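Local coordinates for minor fimbrium tip subunit Mfa3 (Porphyromonas gingivalis ATCC 33277, PDB 5NF4), which forms part of the tip of the minor fimbriae, filamentous pili that mediate biofilm formation and adhesion to host cells and other oral bacteria, at residues L43-R48 with N188-Q193; L75-N80 with V130-M135; P108-F113 with Y165-V170. All blocks are in the same frame, centred on the assembly; numbering follows the deposited sequence.

Interaction 1 of 3, residues L43-R48 with N188-Q193. With SO4 (sulfate ion), chain D.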
loop_
_atom_site.group_PDB
_atom_site.type_symbol
_atom_site.label_atom_id
_atom_site.label_comp_id
_atom_site.label_asym_id
_atom_site.label_seq_id
_atom_site.Cartn_x
_atom_site.Cartn_y
_atom_site.Cartn_z
ATOM N N LEU A 43 -0.317 28.000 6.824
ATOM C CA LEU A 43 -1.054 26.941 6.154
ATOM C C LEU A 43 -1.680 26.020 7.165
ATOM O O LEU A 43 -0.999 25.591 8.083
ATOM C CB LEU A 43 -0.137 26.085 5.272
ATOM C CG LEU A 43 0.294 26.525 3.897
ATOM C CD1 LEU A 43 0.993 25.347 3.230
ATOM C CD2 LEU A 43 -0.901 26.982 3.123
ATOM N N LEU A 44 -2.949 25.696 6.956
ATOM C CA LEU A 44 -3.639 24.662 7.711
ATOM C C LEU A 44 -3.590 23.357 6.936
ATOM O O LEU A 44 -4.155 23.256 5.849
ATOM C CB LEU A 44 -5.082 25.063 7.980
ATOM C CG LEU A 44 -5.832 24.106 8.909
ATOM C CD1 LEU A 44 -5.225 24.113 10.292
ATOM C CD2 LEU A 44 -7.297 24.478 8.977
ATOM N N VAL A 45 -2.903 22.373 7.506
ATOM C CA VAL A 45 -2.689 21.083 6.850
ATOM C C VAL A 45 -3.673 20.122 7.496
ATOM O O VAL A 45 -3.733 20.027 8.731
ATOM C CB VAL A 45 -1.226 20.605 7.002
ATOM C CG1 VAL A 45 -1.045 19.157 6.492
ATOM C CG2 VAL A 45 -0.294 21.517 6.238
ATOM N N ASN A 46 -4.507 19.487 6.674
ATOM C CA ASN A 46 -5.374 18.397 7.136
ATOM C C ASN A 46 -5.038 17.129 6.385
ATOM O O ASN A 46 -5.143 17.098 5.152
ATOM C CB ASN A 46 -6.847 18.727 6.947
ATOM C CG ASN A 46 -7.738 17.892 7.852
ATOM O OD1 ASN A 46 -7.526 16.693 8.025
ATOM N ND2 ASN A 46 -8.712 18.534 8.466
ATOM N N ALA A 47 -4.619 16.111 7.135
ATOM C CA ALA A 47 -4.090 14.864 6.581
ATOM C C ALA A 47 -4.820 13.669 7.167
ATOM O O ALA A 47 -5.266 13.693 8.314
ATOM C CB ALA A 47 -2.603 14.752 6.849
ATOM N N ARG A 48 -4.949 12.615 6.367
ATOM C CA ARG A 48 -5.713 11.473 6.789
ATOM C C ARG A 48 -5.368 10.312 5.871
ATOM O O ARG A 48 -4.894 10.526 4.754
ATOM C CB ARG A 48 -7.205 11.782 6.752
ATOM C CG ARG A 48 -7.728 12.160 5.396
ATOM C CD ARG A 48 -9.237 12.071 5.389
ATOM N NE ARG A 48 -9.817 12.637 4.176
ATOM C CZ ARG A 48 -9.874 12.012 3.002
ATOM N NH1 ARG A 48 -9.374 10.787 2.859
ATOM N NH2 ARG A 48 -10.429 12.622 1.965
ATOM N N ASN A 188 -9.066 18.958 -0.839
ATOM C CA ASN A 188 -9.238 19.544 0.499
ATOM C C ASN A 188 -8.334 18.954 1.562
ATOM O O ASN A 188 -8.049 19.592 2.575
ATOM C CB ASN A 188 -10.675 19.378 0.966
ATOM C CG ASN A 188 -11.624 20.281 0.229
ATOM O OD1 ASN A 188 -11.312 21.444 -0.032
ATOM N ND2 ASN A 188 -12.789 19.751 -0.122
ATOM N N ASN A 189 -7.886 17.731 1.323
ATOM C CA ASN A 189 -7.164 16.972 2.323
ATOM C C ASN A 189 -5.927 16.369 1.720
ATOM O O ASN A 189 -5.929 16.021 0.544
ATOM C CB ASN A 189 -8.013 15.819 2.881
ATOM C CG ASN A 189 -9.272 16.294 3.555
ATOM O OD1 ASN A 189 -9.236 16.783 4.683
ATOM N ND2 ASN A 189 -10.402 16.131 2.877
ATOM N N VAL A 190 -4.904 16.211 2.547
ATOM C CA VAL A 190 -3.796 15.326 2.249
ATOM C C VAL A 190 -4.296 13.905 2.495
ATOM O O VAL A 190 -4.779 13.609 3.581
ATOM C CB VAL A 190 -2.570 15.618 3.134
ATOM C CG1 VAL A 190 -1.490 14.540 2.973
ATOM C CG2 VAL A 190 -1.998 16.969 2.792
ATOM N N LYS A 191 -4.129 13.033 1.505
ATOM C CA LYS A 191 -4.658 11.673 1.568
ATOM C C LYS A 191 -3.486 10.726 1.457
ATOM O O LYS A 191 -2.860 10.579 0.394
ATOM C CB LYS A 191 -5.666 11.419 0.455
ATOM C CG LYS A 191 -6.937 12.261 0.542
ATOM C CD LYS A 191 -7.492 12.546 -0.853
ATOM C CE LYS A 191 -8.631 13.544 -0.815
ATOM N NZ LYS A 191 -9.281 13.683 -2.145
ATOM N N LEU A 192 -3.178 10.086 2.572
ATOM C CA LEU A 192 -2.005 9.229 2.649
ATOM C C LEU A 192 -2.327 7.897 2.010
ATOM O O LEU A 192 -3.445 7.406 2.164
ATOM C CB LEU A 192 -1.590 9.033 4.102
ATOM C CG LEU A 192 -1.299 10.345 4.849
ATOM C CD1 LEU A 192 -1.272 10.129 6.364
ATOM C CD2 LEU A 192 0.019 10.897 4.366
ATOM N N GLN A 193 -1.365 7.340 1.286
ATOM C CA GLN A 193 -1.535 6.020 0.665
ATOM C C GLN A 193 -0.733 5.002 1.416
ATOM O O GLN A 193 0.462 5.211 1.637
ATOM C CB GLN A 193 -1.098 6.039 -0.793
ATOM C CG GLN A 193 -2.058 6.824 -1.650
ATOM C CD GLN A 193 -1.487 7.148 -3.016
ATOM O OE1 GLN A 193 -0.368 6.751 -3.345
ATOM N NE2 GLN A 193 -2.259 7.868 -3.822
HETATM S S SO4 D . -11.338 15.973 -0.580
HETATM O O1 SO4 D . -11.771 14.611 -0.881
HETATM O O2 SO4 D . -10.170 15.934 0.290
HETATM O O3 SO4 D . -11.001 16.671 -1.818
HETATM O O4 SO4 D . -12.425 16.668 0.104
#

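Interaction 2 of 3, residues L75-N80 with V130-M135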
loop_
_atom_site.group_PDB
_atom_site.type_symbol
_atom_site.label_atom_id
_atom_site.label_comp_id
_atom_site.label_asym_id
_atom_site.label_seq_id
_atom_site.Cartn_x
_atom_site.Cartn_y
_atom_site.Cartn_z
ATOM N N LEU A 75 7.648 17.182 5.298
ATOM C CA LEU A 75 8.862 17.911 4.924
ATOM C C LEU A 75 8.581 18.647 3.610
ATOM O O LEU A 75 8.043 18.080 2.647
ATOM C CB LEU A 75 10.066 16.972 4.803
ATOM C CG LEU A 75 10.470 16.222 6.073
ATOM C CD1 LEU A 75 9.796 14.859 6.088
ATOM C CD2 LEU A 75 12.010 16.085 6.199
ATOM N N VAL A 76 8.950 19.927 3.589
ATOM C CA VAL A 76 8.600 20.833 2.502
ATOM C C VAL A 76 9.878 21.442 1.939
ATOM O O VAL A 76 10.766 21.878 2.700
ATOM C CB VAL A 76 7.649 21.960 2.982
ATOM C CG1 VAL A 76 7.093 22.678 1.745
ATOM C CG2 VAL A 76 6.534 21.396 3.867
ATOM N N PHE A 77 10.009 21.401 0.626
ATOM C CA PHE A 77 11.205 21.883 -0.044
ATOM C C PHE A 77 10.897 22.851 -1.162
ATOM O O PHE A 77 9.867 22.754 -1.810
ATOM C CB PHE A 77 12.006 20.708 -0.632
ATOM C CG PHE A 77 12.414 19.703 0.393
ATOM C CD1 PHE A 77 11.516 18.701 0.761
ATOM C CD2 PHE A 77 13.638 19.774 1.034
ATOM C CE1 PHE A 77 11.821 17.810 1.737
ATOM C CE2 PHE A 77 13.962 18.812 2.022
ATOM C CZ PHE A 77 13.059 17.848 2.351
ATOM N N ASP A 78 11.812 23.774 -1.418
ATOM C CA ASP A 78 11.656 24.642 -2.589
ATOM C C ASP A 78 11.752 23.780 -3.846
ATOM O O ASP A 78 12.707 23.017 -3.986
ATOM C CB ASP A 78 12.734 25.710 -2.593
ATOM C CG ASP A 78 12.515 26.758 -3.675
ATOM O OD1 ASP A 78 12.884 26.498 -4.834
ATOM O OD2 ASP A 78 11.971 27.837 -3.365
ATOM N N SER A 79 10.769 23.870 -4.742
ATOM C CA SER A 79 10.720 22.997 -5.915
ATOM C C SER A 79 11.924 23.163 -6.835
ATOM O O SER A 79 12.314 22.199 -7.496
ATOM C CB SER A 79 9.433 23.244 -6.705
ATOM O OG SER A 79 8.307 23.059 -5.867
ATOM N N ASN A 80 12.510 24.360 -6.840
ATOM C CA ASN A 80 13.595 24.693 -7.752
ATOM C C ASN A 80 14.966 24.558 -7.125
ATOM O O ASN A 80 15.854 23.953 -7.727
ATOM C CB ASN A 80 13.399 26.111 -8.290
ATOM C CG ASN A 80 12.102 26.244 -9.047
ATOM O OD1 ASN A 80 11.786 25.390 -9.870
ATOM N ND2 ASN A 80 11.329 27.288 -8.757
ATOM N N VAL A 130 18.500 16.722 4.481
ATOM C CA VAL A 130 18.856 18.132 4.492
ATOM C C VAL A 130 18.154 18.902 3.389
ATOM O O VAL A 130 17.730 20.065 3.577
ATOM C CB VAL A 130 20.371 18.303 4.336
ATOM C CG1 VAL A 130 20.737 19.772 4.284
ATOM C CG2 VAL A 130 21.107 17.601 5.473
ATOM N N ASN A 131 18.058 18.270 2.227
ATOM C CA ASN A 131 17.536 18.916 1.044
ATOM C C ASN A 131 16.655 17.962 0.273
ATOM O O ASN A 131 16.477 16.800 0.653
ATOM C CB ASN A 131 18.680 19.445 0.168
ATOM C CG ASN A 131 19.635 18.357 -0.269
ATOM O OD1 ASN A 131 19.251 17.208 -0.441
ATOM N ND2 ASN A 131 20.910 18.725 -0.439
ATOM N N LYS A 132 16.106 18.451 -0.828
ATOM C CA LYS A 132 15.141 17.681 -1.582
ATOM C C LYS A 132 15.777 16.411 -2.193
ATOM O O LYS A 132 15.114 15.382 -2.335
ATOM C CB LYS A 132 14.530 18.566 -2.667
ATOM C CG LYS A 132 13.267 17.976 -3.273
ATOM C CD LYS A 132 12.550 18.992 -4.157
ATOM C CE LYS A 132 13.304 19.266 -5.435
ATOM N NZ LYS A 132 13.379 18.065 -6.277
ATOM N N SER A 133 17.062 16.479 -2.533
ATOM C CA SER A 133 17.773 15.319 -3.070
ATOM C C SER A 133 17.792 14.191 -2.035
ATOM O O SER A 133 17.492 13.015 -2.356
ATOM C CB SER A 133 19.207 15.708 -3.483
ATOM O OG SER A 133 19.943 14.550 -3.833
ATOM N N ASP A 134 18.119 14.545 -0.786
ATOM C CA ASP A 134 18.076 13.587 0.314
ATOM C C ASP A 134 16.675 13.037 0.496
ATOM O O ASP A 134 16.478 11.863 0.790
ATOM C CB ASP A 134 18.519 14.209 1.630
ATOM C CG ASP A 134 19.977 14.628 1.631
ATOM O OD1 ASP A 134 20.774 14.071 0.864
ATOM O OD2 ASP A 134 20.318 15.546 2.406
ATOM N N MET A 135 15.699 13.922 0.382
ATOM C CA MET A 135 14.314 13.554 0.622
ATOM C C MET A 135 13.854 12.514 -0.405
ATOM O O MET A 135 13.247 11.478 -0.060
ATOM C CB MET A 135 13.397 14.795 0.558
ATOM C CG MET A 135 11.912 14.470 0.828
ATOM S SD MET A 135 11.545 14.213 2.534
ATOM C CE MET A 135 11.083 12.479 2.551
#

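Interaction 3 of 3, residues P108-F113 with Y165-V170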
loop_
_atom_site.group_PDB
_atom_site.type_symbol
_atom_site.label_atom_id
_atom_site.label_comp_id
_atom_site.label_asym_id
_atom_site.label_seq_id
_atom_site.Cartn_x
_atom_site.Cartn_y
_atom_site.Cartn_z
ATOM N N PRO A 108 6.389 31.847 1.038
ATOM C CA PRO A 108 5.686 31.484 -0.201
ATOM C C PRO A 108 6.601 31.086 -1.335
ATOM O O PRO A 108 7.792 31.371 -1.303
ATOM C CB PRO A 108 4.945 32.765 -0.571
ATOM C CG PRO A 108 5.852 33.857 -0.046
ATOM C CD PRO A 108 6.417 33.311 1.254
ATOM N N GLY A 109 6.036 30.410 -2.328
ATOM C CA GLY A 109 6.768 30.047 -3.526
ATOM C C GLY A 109 6.287 28.712 -4.059
ATOM O O GLY A 109 5.146 28.338 -3.823
ATOM N N GLN A 110 7.143 28.032 -4.816
ATOM C CA GLN A 110 6.833 26.721 -5.378
ATOM C C GLN A 110 7.399 25.692 -4.434
ATOM O O GLN A 110 8.589 25.754 -4.108
ATOM C CB GLN A 110 7.447 26.540 -6.769
ATOM C CG GLN A 110 6.965 27.572 -7.770
ATOM C CD GLN A 110 5.459 27.733 -7.711
ATOM O OE1 GLN A 110 4.929 28.799 -7.304
ATOM N NE2 GLN A 110 4.754 26.662 -8.075
ATOM N N ARG A 111 6.549 24.799 -3.948
ATOM C CA ARG A 111 6.977 23.857 -2.909
ATOM C C ARG A 111 6.598 22.429 -3.221
ATOM O O ARG A 111 5.527 22.139 -3.765
ATOM C CB ARG A 111 6.383 24.261 -1.542
ATOM C CG ARG A 111 7.163 25.359 -0.797
ATOM C CD ARG A 111 6.854 26.794 -1.278
ATOM N NE ARG A 111 7.694 27.714 -0.538
ATOM C CZ ARG A 111 8.942 28.021 -0.867
ATOM N NH1 ARG A 111 9.510 27.532 -1.967
ATOM N NH2 ARG A 111 9.617 28.848 -0.106
ATOM N N ASP A 112 7.524 21.539 -2.883
ATOM C CA ASP A 112 7.290 20.101 -2.912
ATOM C C ASP A 112 7.028 19.603 -1.478
ATOM O O ASP A 112 7.850 19.824 -0.601
ATOM C CB ASP A 112 8.505 19.388 -3.487
ATOM C CG ASP A 112 8.696 19.591 -4.984
ATOM O OD1 ASP A 112 8.025 20.404 -5.657
ATOM O OD2 ASP A 112 9.539 18.848 -5.517
ATOM N N PHE A 113 5.886 18.952 -1.249
ATOM C CA PHE A 113 5.464 18.510 0.084
ATOM C C PHE A 113 5.623 16.988 0.141
ATOM O O PHE A 113 5.155 16.305 -0.748
ATOM C CB PHE A 113 4.015 18.833 0.353
ATOM C CG PHE A 113 3.731 20.305 0.574
ATOM C CD1 PHE A 113 3.775 21.216 -0.479
ATOM C CD2 PHE A 113 3.380 20.747 1.833
ATOM C CE1 PHE A 113 3.483 22.551 -0.247
ATOM C CE2 PHE A 113 3.102 22.062 2.063
ATOM C CZ PHE A 113 3.147 22.966 1.026
ATOM N N TYR A 165 3.395 15.712 -3.052
ATOM C CA TYR A 165 2.798 16.651 -3.986
ATOM C C TYR A 165 3.894 17.596 -4.464
ATOM O O TYR A 165 4.493 18.307 -3.662
ATOM C CB TYR A 165 1.679 17.447 -3.317
ATOM C CG TYR A 165 0.592 16.615 -2.666
ATOM C CD1 TYR A 165 -0.494 16.147 -3.399
ATOM C CD2 TYR A 165 0.644 16.311 -1.319
ATOM C CE1 TYR A 165 -1.493 15.408 -2.799
ATOM C CE2 TYR A 165 -0.368 15.601 -0.706
ATOM C CZ TYR A 165 -1.422 15.146 -1.437
ATOM O OH TYR A 165 -2.429 14.421 -0.832
ATOM N N SER A 166 4.132 17.623 -5.763
ATOM C CA SER A 166 5.201 18.425 -6.327
ATOM C C SER A 166 4.722 19.741 -6.940
ATOM O O SER A 166 3.563 19.890 -7.348
ATOM C CB SER A 166 5.939 17.613 -7.392
ATOM O OG SER A 166 5.031 17.292 -8.411
ATOM N N ASN A 167 5.643 20.695 -6.983
ATOM C CA ASN A 167 5.410 21.993 -7.585
ATOM C C ASN A 167 4.055 22.624 -7.190
ATOM O O ASN A 167 3.262 23.029 -8.042
ATOM C CB ASN A 167 5.527 21.882 -9.118
ATOM C CG ASN A 167 5.737 23.251 -9.786
ATOM O OD1 ASN A 167 6.227 24.197 -9.157
ATOM N ND2 ASN A 167 5.388 23.354 -11.065
ATOM N N GLN A 168 3.804 22.722 -5.888
ATOM C CA GLN A 168 2.606 23.365 -5.388
ATOM C C GLN A 168 2.824 24.845 -5.241
ATOM O O GLN A 168 3.840 25.270 -4.725
ATOM C CB GLN A 168 2.226 22.789 -4.036
ATOM C CG GLN A 168 2.054 21.288 -4.059
ATOM C CD GLN A 168 0.840 20.867 -4.842
ATOM O OE1 GLN A 168 -0.278 21.110 -4.416
ATOM N NE2 GLN A 168 1.052 20.220 -5.994
ATOM N N THR A 169 1.856 25.620 -5.674
ATOM C CA THR A 169 1.979 27.048 -5.571
ATOM C C THR A 169 1.440 27.462 -4.229
ATOM O O THR A 169 0.250 27.322 -3.951
ATOM C CB THR A 169 1.223 27.770 -6.705
ATOM O OG1 THR A 169 1.726 27.313 -7.966
ATOM C CG2 THR A 169 1.400 29.252 -6.589
ATOM N N VAL A 170 2.329 27.992 -3.396
ATOM C CA VAL A 170 1.957 28.476 -2.075
ATOM C C VAL A 170 1.945 29.989 -2.079
ATOM O O VAL A 170 2.999 30.619 -2.294
ATOM C CB VAL A 170 2.948 27.949 -1.015
ATOM C CG1 VAL A 170 2.558 28.427 0.374
ATOM C CG2 VAL A 170 3.010 26.429 -1.072
#

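Interaction 1 of 3, residues L43-R48 with N188-Q193
Two torsions set R48 and K191 alongside each other: R48 places CG between its backbone N and carbonyl carbon (chi1 60°) and runs extended to NE, while K191 holds CG beside its own N (chi1 -65°). Leaving the same face of the paired strands, the two chains point the same way, and K191 CG sits over one face of the R48 guanidinium, 3.7 Å from R48 NH1. N189 comes to the edge of that group, its amide turned well out of the guanidinium plane. A sulfate ion, probably from the crystallisation liquor, is held by N188, N189 and K191, with R48 NH2 close by at 3.7 Å from sulfate O2. N189 ND2 donates to sulfate O2 at 2.6 Å and K191 NZ to sulfate O1 at 2.9 Å; N188 adds its backbone N, to O3, and its ND2, to O4. K191 NZ also forms a salt bridge with E187, so the lysine nitrogen has two partners, the sulfate and E187.

The backbones pair in parallel. V190 N donates to N46 O (2.8 Å) and L192 N to R48 O (2.8 Å), whereas the bond from R48 N to V190 O is more bent, at 137°. On the other face A47 CB meets V190 CB at 3.8 Å, and F115 covers V190 and L192. Residues 43-48 belong to the propeptide, and 99-106 pairs with their strand antiparallel on its other edge. A propeptide strand inserted in a beta-sheet is consistent with the fimbrillin scheme in which its removal opens a groove for a donor strand.

Interaction 2 of 3, residues L75-N80 with V130-M135
The F77 ring takes the first turn of helix 132-140 against it. K132 CA stands over one ring face, 4.0 Å from the centroid and 23° off the normal, a CH-pi contact displaced toward the rim. Farther round, the backbone of N131 comes close, with N131 C 3.3 Å from F77 CE2, and V130 O lies near the ring plane at the edge. M135 meets the ring at CE1 and CZ: with CG anti to its backbone N (chi1 -179°), it brings CG to 3.5 Å from F77 CE1 and then bends so that SD approaches obliquely, a Met-aromatic contact. The same sulfur fits against L75, 3.9 Å from L75 CB and near both of its methyls. K132 continues past the ring, its CB beside F77 CB, and bends at its last two torsions to carry CE to 3.7 Å from S79 O.

No hydrogen bond crosses this contact; each backbone is shaped in part by bonds within its own segment. At the helix start N131 is the N-cap: its OD1 accepts from D134 N at 2.9 Å in a nearly straight bond (169°). D134 OD2 in turn accepts from V130 N at 3.0 Å, tying down the residue before the cap. On the strand side D78 OD1 accepts from N80 N, 3.0 Å away, closing an Asx turn as the chain leaves the strand, and D78 OD2 is held by a salt bridge to R111. S79 OG bonds to D112 OD1, while K132 NZ has a long, weak ion pair with D112 OD2.

Strand 71-78 runs antiparallel to both 84-91 and 109-117; the helix packs against it, with I129 packing on L75, F77 and M135, and M122 and M126 of helix 122-126 continuing the cover over L75.

Interaction 3 of 3, residues P108-F113 with Y165-V170
Q110 NE2 donates two hydrogen bonds across the contact, one to N167 OD1 and one to T169 OG1, each 3.1 Å long. Both acceptors lie within 3° of the Q110 amide plane, which fixes the rotation of that amide. The bend of Q110 at chi2 carries NE2 back over the neighbouring strand, alongside T169; the N167 amide stands nearly perpendicular, so NE2 meets OD1 from above the carbonyl plane.

The shortest polar bond runs from N167 N to D112 OD1, 2.7 Å and nearly straight, again approaching from above the plane of the acceptor group. It marks a beta bulge. G109 with V170 and R111 with Q168 are antiparallel hydrogen-bonded pairs, as is F113 with Y165, yet between the last two the register shifts by one residue, leaving S166 and N167 opposite D112. N167 takes up the extra length with positive backbone angles, the chain turning a corner there, and the D112 carboxylate accepts from its backbone N-H in place of a strand carbonyl. Q168 NE2 donates to S166 O at 2.9 Å, bracing the same corner from the other strand face.

On that face, F113 turns its ring edge to V170 CG2, which lies 4.0 Å from F113 CE1, and Q168 CG comes obliquely at the same distance from F113 CD1. The ring is also stacked with F182. R111 CD lies across V170 CG2 at 3.9 Å, and a bend at chi2 folds the guanidinium back over P108 O and G109 CA; R111 NH1 donates to Q110 O besides its salt bridge with D78. Y165 OH bonds to K191 N.

Starting from the N terminus, the propeptide strand 43-48 opens the longest loop, which closes only when 188-193 pairs with it; interactions 2 and 3 are both nested inside. Segment 75-80 comes next, then 108-113, which lies beside it as a neighbouring strand. Interaction 2 closes at 130-135 and interaction 3 at 165-170, so their segments alternate and the two loops cross. Interaction 2 brings helix 132-140 to strand 71-78, while interaction 3 joins 109-117 to 161-170. Strand 161-170 then neighbours 180-205, taking the sheet to interaction 1. Interactions 1 and 3 also meet where L43 packs on F113; interactions 1 and 2 do not touch.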